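Local coordinates for hypothetical protein (Clostridium sporogenes ATCC 15579, PDB 4QRK) that is of unknown function but has a right-handed beta-helix fold and is a putative cell adhesion protein, at residues 194-197 with 198-201. Numbering follows the deposited sequence.
Sequences NSQY and GKSK
The Tyr197 ring meets Gly198 N, the next peptide nitrogen, obliquely, at 3.3 Å from Tyr197 CG; with CG anti to the backbone N (chi1 -173°), the ring lies beside its own carbonyl carbon. The other flat group, the Gln196 amide, touches Lys199 and Ser200 with its two polar ends: OE1 comes within 3.7 Å of Lys199 CD, while NE2 sits 3.9 Å from Ser200 CB. Two turns overlap here, sharing Gln196 and Tyr197. A type I turn runs from Asn194 to Tyr197, and a type II turn follows from Gln196 to Lys199, with Gly198 at its positive-phi position. Gln196 O closes the second turn by accepting Lys199 N at 2.9 Å, from above the carbonyl plane, and also takes Ser200 N at 3.2 Å, in that plane. The Lys199 chain runs extended across the Gln196 side chain, then bends at chi4 so that NZ hydrogen-bonds to Ser195 O at 2.9 Å, tilted 29° from the carbonyl plane. Outside these eight residues, Tyr197 OH hydrogen-bonds to Glu205, and Ser200 OG to Gly167 N and Asn202 O. Two N-H groups thus hold Gln196 O, whereas the exposed lysine's ammonium meets a neutral carbonyl, a charge-dipole contact.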
ATOM      1  N   ASN A 194      -9.291 -18.275   4.104  1.00 32.35           N
ATOM      2  CA  ASN A 194      -9.525 -19.156   2.981  1.00 33.89           C
ATOM      3  C   ASN A 194      -9.195 -20.593   3.337  1.00 34.02           C
ATOM      4  O   ASN A 194      -8.719 -20.909   4.453  1.00 30.60           O
ATOM      5  CB  ASN A 194      -8.766 -18.700   1.734  1.00 32.35           C
ATOM      6  CG  ASN A 194      -7.250 -18.766   1.888  1.00 27.35           C
ATOM      7  OD1 ASN A 194      -6.707 -19.294   2.873  1.00 33.99           O
ATOM      8  ND2 ASN A 194      -6.555 -18.257   0.880  1.00 32.09           N
ATOM      9  N   SER A 195      -9.470 -21.474   2.392  1.00 39.66           N
ATOM     10  CA  SER A 195      -9.346 -22.906   2.653  1.00 47.57           C
ATOM     11  C   SER A 195      -7.873 -23.297   2.828  1.00 39.57           C
ATOM     12  O   SER A 195      -7.582 -24.252   3.534  1.00 34.24           O
ATOM     13  CB  SER A 195     -10.020 -23.726   1.539  1.00 52.53           C
ATOM     14  OG  SER A 195      -9.498 -23.382   0.267  1.00 63.21           O
ATOM     15  N   GLN A 196      -6.940 -22.554   2.226  1.00 33.62           N
ATOM     16  CA  GLN A 196      -5.513 -22.894   2.384  1.00 29.62           C
ATOM     17  C   GLN A 196      -4.906 -22.541   3.746  1.00 32.04           C
ATOM     18  O   GLN A 196      -3.832 -23.023   4.095  1.00 32.61           O
ATOM     19  CB  GLN A 196      -4.675 -22.334   1.249  1.00 32.68           C
ATOM     20  CG  GLN A 196      -4.768 -23.163  -0.000  1.00 38.03           C
ATOM     21  CD  GLN A 196      -4.092 -24.518   0.141  1.00 45.18           C
ATOM     22  OE1 GLN A 196      -4.763 -25.525   0.312  1.00 48.26           O
ATOM     23  NE2 GLN A 196      -2.774 -24.545   0.065  1.00 49.76           N
ATOM     24  N   TYR A 197      -5.587 -21.716   4.529  1.00 34.12           N
ATOM     25  CA  TYR A 197      -4.994 -21.272   5.782  1.00 31.37           C
ATOM     26  C   TYR A 197      -4.819 -22.433   6.761  1.00 39.14           C
ATOM     27  O   TYR A 197      -5.764 -23.170   7.041  1.00 37.83           O
ATOM     28  CB  TYR A 197      -5.818 -20.195   6.450  1.00 27.09           C
ATOM     29  CG  TYR A 197      -5.090 -19.656   7.639  1.00 28.96           C
ATOM     30  CD1 TYR A 197      -4.018 -18.752   7.475  1.00 34.14           C
ATOM     31  CD2 TYR A 197      -5.423 -20.069   8.925  1.00 34.73           C
ATOM     32  CE1 TYR A 197      -3.338 -18.274   8.563  1.00 38.80           C
ATOM     33  CE2 TYR A 197      -4.736 -19.601  10.017  1.00 32.53           C
ATOM     34  CZ  TYR A 197      -3.701 -18.711   9.842  1.00 38.45           C
ATOM     35  OH  TYR A 197      -3.030 -18.261  10.951  1.00 35.06           O
ATOM     36  N   GLY A 198      -3.601 -22.568   7.268  1.00 32.87           N
ATOM     37  CA  GLY A 198      -3.230 -23.678   8.124  1.00 36.19           C
ATOM     38  C   GLY A 198      -2.616 -24.854   7.376  1.00 35.89           C
ATOM     39  O   GLY A 198      -2.067 -25.743   8.007  1.00 29.77           O
ATOM     40  N   LYS A 199      -2.739 -24.860   6.049  1.00 29.68           N
ATOM     41  CA  LYS A 199      -2.287 -25.958   5.183  1.00 34.27           C
ATOM     42  C   LYS A 199      -1.005 -25.600   4.411  1.00 35.52           C
ATOM     43  O   LYS A 199      -0.108 -26.396   4.305  1.00 41.96           O
ATOM     44  CB  LYS A 199      -3.373 -26.275   4.145  1.00 36.33           C
ATOM     45  CG  LYS A 199      -4.632 -26.912   4.654  1.00 45.36           C
ATOM     46  CD  LYS A 199      -5.554 -27.204   3.491  1.00 56.65           C
ATOM     47  CE  LYS A 199      -6.807 -27.953   3.918  1.00 63.82           C
ATOM     48  NZ  LYS A 199      -8.013 -27.093   3.950  1.00 61.80           N
ATOM     49  N   SER A 200      -0.941 -24.403   3.832  1.00 35.76           N
ATOM     50  CA  SER A 200       0.269 -23.970   3.129  1.00 35.88           C
ATOM     51  C   SER A 200       1.374 -23.610   4.115  1.00 38.02           C
ATOM     52  O   SER A 200       1.110 -23.156   5.235  1.00 39.97           O
ATOM     53  CB  SER A 200      -0.048 -22.776   2.213  1.00 39.53           C
ATOM     54  OG  SER A 200      -0.531 -21.702   2.993  1.00 37.94           O
ATOM     55  N   LYS A 201       2.614 -23.813   3.704  1.00 42.99           N
ATOM     56  CA  LYS A 201       3.752 -23.432   4.545  1.00 50.90           C
ATOM     57  C   LYS A 201       3.724 -21.922   4.809  1.00 39.30           C
ATOM     58  O   LYS A 201       3.951 -21.473   5.925  1.00 49.61           O
ATOM     59  CB  LYS A 201       5.080 -23.822   3.862  1.00 53.95           C
ATOM     60  CG  LYS A 201       6.331 -23.493   4.691  1.00 71.50           C
ATOM     61  CD  LYS A 201       7.643 -23.732   3.937  1.00 82.09           C
ATOM     62  CE  LYS A 201       7.884 -22.667   2.870  1.00 93.46           C
ATOM     63  NZ  LYS A 201       9.174 -22.847   2.149  1.00 98.82           N
TER